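Local structure of Tv2483 (Treponema vincentii, 6DET) at residues A[43-48]-A[173-178]; A[177-182]-A[190-195]. The protein binds L-arginine with high selectivity and probably serves as the solute-binding lipoprotein of an amino-acid ABC transporter. One frame throughout, in Å; residues are numbered along the deposited sequence.

Interaction 1. Residues A[43-48]-A[173-178]; sequences SDFVPI and ATIDQL. With ARG (arginine), chain B.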
loop_
_atom_site.group_PDB
_atom_site.type_symbol
_atom_site.label_atom_id
_atom_site.label_comp_id
_atom_site.label_asym_id
_atom_site.label_seq_id
_atom_site.Cartn_x
_atom_site.Cartn_y
_atom_site.Cartn_z
ATOM N N SER A 43 5.512 -0.528 6.330
ATOM C CA SER A 43 6.289 -1.724 6.040
ATOM C C SER A 43 7.504 -1.288 5.227
ATOM O O SER A 43 7.365 -0.704 4.151
ATOM C CB SER A 43 5.448 -2.733 5.264
ATOM O OG SER A 43 4.353 -3.270 6.021
ATOM N N ASP A 44 8.700 -1.583 5.717
ATOM C CA ASP A 44 9.905 -1.006 5.139
ATOM C C ASP A 44 10.521 -1.882 4.048
ATOM O O ASP A 44 11.716 -1.745 3.766
ATOM C CB ASP A 44 10.923 -0.737 6.243
ATOM C CG ASP A 44 11.492 -2.000 6.819
ATOM O OD1 ASP A 44 10.960 -3.100 6.537
ATOM O OD2 ASP A 44 12.497 -1.893 7.534
ATOM N N PHE A 45 9.716 -2.748 3.420
ATOM C CA PHE A 45 10.148 -3.605 2.326
ATOM C C PHE A 45 9.270 -3.447 1.088
ATOM O O PHE A 45 9.355 -4.277 0.178
ATOM C CB PHE A 45 10.142 -5.083 2.769
ATOM C CG PHE A 45 8.841 -5.522 3.416
ATOM C CD1 PHE A 45 8.705 -5.563 4.794
ATOM C CD2 PHE A 45 7.735 -5.852 2.635
ATOM C CE1 PHE A 45 7.505 -5.971 5.386
ATOM C CE2 PHE A 45 6.526 -6.239 3.225
ATOM C CZ PHE A 45 6.410 -6.297 4.594
ATOM N N VAL A 46 8.421 -2.425 1.016
ATOM C CA VAL A 46 7.496 -2.334 -0.125
ATOM C C VAL A 46 8.217 -1.635 -1.273
ATOM O O VAL A 46 8.540 -0.451 -1.140
ATOM C CB VAL A 46 6.210 -1.575 0.239
ATOM C CG1 VAL A 46 5.288 -1.470 -0.954
ATOM C CG2 VAL A 46 5.479 -2.260 1.381
ATOM N N PRO A 47 8.491 -2.295 -2.408
ATOM C CA PRO A 47 9.223 -1.605 -3.486
ATOM C C PRO A 47 8.534 -0.322 -3.942
ATOM O O PRO A 47 7.307 -0.194 -3.888
ATOM C CB PRO A 47 9.271 -2.651 -4.616
ATOM C CG PRO A 47 9.154 -4.001 -3.898
ATOM C CD PRO A 47 8.167 -3.691 -2.765
ATOM N N ILE A 48 9.357 0.644 -4.378
ATOM C CA ILE A 48 8.930 1.981 -4.822
ATOM C C ILE A 48 8.327 2.865 -3.725
ATOM O O ILE A 48 8.688 4.043 -3.615
ATOM C CB ILE A 48 7.961 1.867 -6.017
ATOM C CG1 ILE A 48 8.479 0.822 -7.021
ATOM C CG2 ILE A 48 7.820 3.223 -6.676
ATOM C CD1 ILE A 48 7.677 0.734 -8.350
ATOM N N ALA A 173 4.443 -13.215 5.510
ATOM C CA ALA A 173 4.736 -11.991 6.245
ATOM C C ALA A 173 5.421 -10.905 5.426
ATOM O O ALA A 173 5.409 -9.737 5.845
ATOM C CB ALA A 173 5.628 -12.318 7.453
ATOM N N THR A 174 6.068 -11.250 4.314
ATOM C CA THR A 174 6.679 -10.251 3.447
ATOM C C THR A 174 6.372 -10.528 1.983
ATOM O O THR A 174 5.952 -11.626 1.583
ATOM C CB THR A 174 8.202 -10.189 3.602
ATOM O OG1 THR A 174 8.796 -11.341 2.987
ATOM C CG2 THR A 174 8.617 -10.156 5.077
ATOM N N ILE A 175 6.691 -9.531 1.163
ATOM C CA ILE A 175 6.513 -9.687 -0.276
ATOM C C ILE A 175 7.561 -10.645 -0.829
ATOM O O ILE A 175 7.278 -11.454 -1.725
ATOM C CB ILE A 175 6.571 -8.312 -0.965
ATOM C CG1 ILE A 175 5.396 -7.427 -0.506
ATOM C CG2 ILE A 175 6.577 -8.471 -2.487
ATOM C CD1 ILE A 175 5.583 -5.949 -0.864
ATOM N N ASP A 176 8.788 -10.584 -0.298
ATOM C CA ASP A 176 9.824 -11.498 -0.783
ATOM C C ASP A 176 9.429 -12.952 -0.558
ATOM O O ASP A 176 9.760 -13.819 -1.377
ATOM C CB ASP A 176 11.160 -11.201 -0.101
ATOM C CG ASP A 176 11.952 -10.101 -0.801
ATOM O OD1 ASP A 176 11.591 -9.715 -1.934
ATOM O OD2 ASP A 176 12.960 -9.640 -0.221
ATOM N N GLN A 177 8.710 -13.237 0.534
ATOM C CA GLN A 177 8.293 -14.612 0.807
ATOM C C GLN A 177 7.334 -15.127 -0.257
ATOM O O GLN A 177 7.365 -16.320 -0.597
ATOM C CB GLN A 177 7.656 -14.698 2.193
ATOM C CG GLN A 177 8.717 -14.802 3.290
ATOM C CD GLN A 177 8.159 -14.612 4.672
ATOM O OE1 GLN A 177 6.948 -14.615 4.872
ATOM N NE2 GLN A 177 9.049 -14.456 5.649
ATOM N N LEU A 178 6.459 -14.258 -0.773
ATOM C CA LEU A 178 5.585 -14.673 -1.867
ATOM C C LEU A 178 6.400 -15.200 -3.039
ATOM O O LEU A 178 6.117 -16.275 -3.583
ATOM C CB LEU A 178 4.705 -13.502 -2.326
ATOM C CG LEU A 178 3.933 -12.744 -1.245
ATOM C CD1 LEU A 178 3.197 -11.592 -1.895
ATOM C CD2 LEU A 178 2.960 -13.657 -0.502
HETATM N N ARG B . -2.335 -2.695 -0.216
HETATM C CA ARG B . -1.930 -3.575 0.911
HETATM C C ARG B . -2.829 -3.305 2.111
HETATM O O ARG B . -3.444 -2.222 2.160
HETATM C CB ARG B . -0.471 -3.337 1.298
HETATM C CG ARG B . 0.540 -3.749 0.234
HETATM C CD ARG B . 1.987 -3.429 0.599
HETATM N NE ARG B . 2.401 -4.199 1.755
HETATM C CZ ARG B . 2.592 -3.704 2.973
HETATM N NH1 ARG B . 2.930 -4.550 3.949
HETATM N NH2 ARG B . 2.433 -2.404 3.225
HETATM O OXT ARG B . -2.919 -4.145 3.017
#
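V46 and I175 mark the nearest approach of the backbones, with CA atoms 7.4 Å apart, where the irregular loop 43-48 faces the first turn of helix 175-184. The F45 ring lies between two side chains: T174 CB stands 4.3 Å above its plane over the centre, and on the opposite face S43 CB sits 3.7 Å from the plane, offset toward the rim. F45 holds CG between its backbone N and carbonyl carbon (chi1 51°), which directs the ring to the helix start. I175 crosses F45 obliquely, its CG1 near F45 CE2, and its CD1 meets P47 CD tip to tip at 3.9 Å. T174 also N-caps the helix, its OG1 accepting from Q177 N at 3.1 Å, while Q177 OE1 takes A173 N at 2.9 Å. The loop meets the bound arginine as well: S43 OG accepts from ARG NH1 at 2.8 Å. V46 CG2 packs 3.6 Å from ARG NH2. The contact thus bridges the cleft beside the ligand, consistent with a closed two-lobed binding protein. F45 and I175 both rest on E148 of strand 143-148, whose OE2 is hydrogen-bonded to the ligand, and Y196 of helix 194-197 packs against V46, P47 and I175.

Interaction 2. Residues A[177-182]-A[190-195]; sequences QLYEAL and IVVDLI. With ARG (arginine), chain B.
L178 and I190 bring their CA atoms to 6.2 Å where helix 177-182 lies over strand 190-193, running roughly antiparallel to it (147° between the directions), the axes 9.0 Å apart at closest approach. I190 contributes the largest share of the interface. With chi1 at 71°, its CG1 is flanked by both backbone neighbours of CA, and the extended branch carries CD1 over the ring of Y179, which it meets at about a right angle. CD1 lies 3.8 Å from the Y179 ring centroid and 9° off the normal, a CH-pi contact centred on the face. The same methyl touches L178 CB at 3.9 Å. The other branch turns to the helix backbone, with I190 CG2 3.4 Å from L178 O and L182 CB nearby. Farther along the strand, L178 CD1 reaches V191 O at 3.5 Å and slides past V192, whose CG1 is 4.1 Å from it; the Y179 hydroxyl end also lies across V192 CG1. Beyond this apolar layer the strand ends in the ligand pocket, where D193 OD2 accepts from the amino group ARG N at 2.8 Å. OD2 is hydrogen-bonded to Y219 OH too, and D193 OD1 forms a salt bridge with K124, which would favour a charged carboxylate. The helix and strand belong to a beta-alpha-beta crossover: strand 167-172 leads into helix 175-184, and the chain returns as strand 189-193 with strand 143-148 lying between the two. On its other edge strand 189-193 pairs antiparallel with strand 120-129. A146 and M172, from strands 143-148 and 167-172, complete the packing beneath the helix at L178.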
loop_
_atom_site.group_PDB
_atom_site.type_symbol
_atom_site.label_atom_id
_atom_site.label_comp_id
_atom_site.label_asym_id
_atom_site.label_seq_id
_atom_site.Cartn_x
_atom_site.Cartn_y
_atom_site.Cartn_z
ATOM N N GLN A 177 8.710 -13.237 0.534
ATOM C CA GLN A 177 8.293 -14.612 0.807
ATOM C C GLN A 177 7.334 -15.127 -0.257
ATOM O O GLN A 177 7.365 -16.320 -0.597
ATOM C CB GLN A 177 7.656 -14.698 2.193
ATOM C CG GLN A 177 8.717 -14.802 3.290
ATOM C CD GLN A 177 8.159 -14.612 4.672
ATOM O OE1 GLN A 177 6.948 -14.615 4.872
ATOM N NE2 GLN A 177 9.049 -14.456 5.649
ATOM N N LEU A 178 6.459 -14.258 -0.773
ATOM C CA LEU A 178 5.585 -14.673 -1.867
ATOM C C LEU A 178 6.400 -15.200 -3.039
ATOM O O LEU A 178 6.117 -16.275 -3.583
ATOM C CB LEU A 178 4.705 -13.502 -2.326
ATOM C CG LEU A 178 3.933 -12.744 -1.245
ATOM C CD1 LEU A 178 3.197 -11.592 -1.895
ATOM C CD2 LEU A 178 2.960 -13.657 -0.502
ATOM N N TYR A 179 7.403 -14.438 -3.478
ATOM C CA TYR A 179 8.163 -14.870 -4.650
ATOM C C TYR A 179 8.988 -16.105 -4.347
ATOM O O TYR A 179 9.204 -16.940 -5.239
ATOM C CB TYR A 179 9.050 -13.725 -5.150
ATOM C CG TYR A 179 8.261 -12.678 -5.894
ATOM C CD1 TYR A 179 7.948 -12.858 -7.232
ATOM C CD2 TYR A 179 7.830 -11.510 -5.259
ATOM C CE1 TYR A 179 7.229 -11.935 -7.919
ATOM C CE2 TYR A 179 7.083 -10.554 -5.955
ATOM C CZ TYR A 179 6.792 -10.787 -7.292
ATOM O OH TYR A 179 6.062 -9.892 -8.032
ATOM N N GLU A 180 9.438 -16.248 -3.102
ATOM C CA GLU A 180 10.177 -17.450 -2.717
ATOM C C GLU A 180 9.293 -18.684 -2.807
ATOM O O GLU A 180 9.741 -19.744 -3.262
ATOM C CB GLU A 180 10.721 -17.313 -1.300
ATOM C CG GLU A 180 11.846 -16.319 -1.153
ATOM C CD GLU A 180 12.117 -15.965 0.297
ATOM O OE1 GLU A 180 11.600 -16.666 1.196
ATOM O OE2 GLU A 180 12.843 -14.978 0.534
ATOM N N ALA A 181 8.045 -18.578 -2.350
ATOM C CA ALA A 181 7.128 -19.707 -2.456
ATOM C C ALA A 181 6.804 -19.994 -3.915
ATOM O O ALA A 181 6.668 -21.157 -4.313
ATOM C CB ALA A 181 5.856 -19.424 -1.659
ATOM N N LEU A 182 6.705 -18.940 -4.732
ATOM C CA LEU A 182 6.451 -19.122 -6.157
ATOM C C LEU A 182 7.627 -19.812 -6.834
ATOM O O LEU A 182 7.434 -20.709 -7.666
ATOM C CB LEU A 182 6.154 -17.770 -6.822
ATOM C CG LEU A 182 5.571 -17.837 -8.234
ATOM C CD1 LEU A 182 4.252 -18.593 -8.240
ATOM C CD2 LEU A 182 5.395 -16.457 -8.830
ATOM N N ILE A 190 0.710 -16.108 -6.767
ATOM C CA ILE A 190 0.699 -15.117 -5.696
ATOM C C ILE A 190 -0.134 -13.916 -6.120
ATOM O O ILE A 190 -0.296 -13.623 -7.310
ATOM C CB ILE A 190 2.112 -14.645 -5.311
ATOM C CG1 ILE A 190 2.730 -13.777 -6.418
ATOM C CG2 ILE A 190 2.994 -15.849 -4.961
ATOM C CD1 ILE A 190 4.114 -13.265 -6.123
ATOM N N VAL A 191 -0.629 -13.203 -5.119
ATOM C CA VAL A 191 -1.290 -11.904 -5.298
ATOM C C VAL A 191 -0.309 -10.811 -4.902
ATOM O O VAL A 191 0.311 -10.875 -3.827
ATOM C CB VAL A 191 -2.571 -11.792 -4.456
ATOM C CG1 VAL A 191 -3.196 -10.390 -4.624
ATOM C CG2 VAL A 191 -3.547 -12.828 -4.843
ATOM N N VAL A 192 -0.163 -9.801 -5.759
ATOM C CA VAL A 192 0.647 -8.631 -5.449
ATOM C C VAL A 192 -0.131 -7.408 -5.908
ATOM O O VAL A 192 -1.105 -7.512 -6.663
ATOM C CB VAL A 192 2.038 -8.682 -6.115
ATOM C CG1 VAL A 192 2.846 -9.868 -5.585
ATOM C CG2 VAL A 192 1.924 -8.811 -7.637
ATOM N N ASP A 193 0.283 -6.236 -5.413
ATOM C CA ASP A 193 -0.289 -4.979 -5.883
ATOM C C ASP A 193 0.489 -4.523 -7.106
ATOM O O ASP A 193 1.729 -4.539 -7.118
ATOM C CB ASP A 193 -0.257 -3.858 -4.832
ATOM C CG ASP A 193 -1.196 -4.084 -3.656
ATOM O OD1 ASP A 193 -2.030 -5.010 -3.669
ATOM O OD2 ASP A 193 -1.112 -3.270 -2.691
ATOM N N LEU A 194 -0.250 -4.119 -8.140
ATOM C CA LEU A 194 0.380 -3.572 -9.331
ATOM C C LEU A 194 1.388 -2.478 -8.998
ATOM O O LEU A 194 2.508 -2.481 -9.522
ATOM C CB LEU A 194 -0.702 -3.029 -10.274
ATOM C CG LEU A 194 -0.197 -2.423 -11.579
ATOM C CD1 LEU A 194 0.483 -3.483 -12.421
ATOM C CD2 LEU A 194 -1.377 -1.815 -12.332
ATOM N N ILE A 195 1.016 -1.530 -8.120
ATOM C CA ILE A 195 1.811 -0.311 -7.939
ATOM C C ILE A 195 3.240 -0.640 -7.500
ATOM O O ILE A 195 4.211 -0.074 -8.021
ATOM C CB ILE A 195 1.123 0.642 -6.936
ATOM C CG1 ILE A 195 -0.037 1.374 -7.636
ATOM C CG2 ILE A 195 2.110 1.630 -6.343
ATOM C CD1 ILE A 195 0.408 2.494 -8.618
HETATM N N ARG B . -2.335 -2.695 -0.216
HETATM C CA ARG B . -1.930 -3.575 0.911
HETATM C C ARG B . -2.829 -3.305 2.111
HETATM O O ARG B . -3.444 -2.222 2.160
HETATM C CB ARG B . -0.471 -3.337 1.298
HETATM C CG ARG B . 0.540 -3.749 0.234
HETATM C CD ARG B . 1.987 -3.429 0.599
HETATM N NE ARG B . 2.401 -4.199 1.755
HETATM C CZ ARG B . 2.592 -3.704 2.973
HETATM N NH1 ARG B . 2.930 -4.550 3.949
HETATM N NH2 ARG B . 2.433 -2.404 3.225
HETATM O OXT ARG B . -2.919 -4.145 3.017
#

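How the interactions relate
From the N terminus, the chain leaves strand 37-42 through loop 43-48, and interaction 1 closes a long loop of 124 intervening residues by joining it to the start of helix 175-184. Interaction 2 begins on that same helix, sharing Q177 and L178, and closes a short loop of seven residues onto 190-195. The two are therefore linked in series rather than nested, overlapping by those two residues. The last residues of 43-48 and 190-195 also meet, I48 CD1 packing 3.6 Å from I195 O. Together the contacts tie the loop after strand 37-42, helix 175-184 and strand 189-193, the helix packing against both of the others.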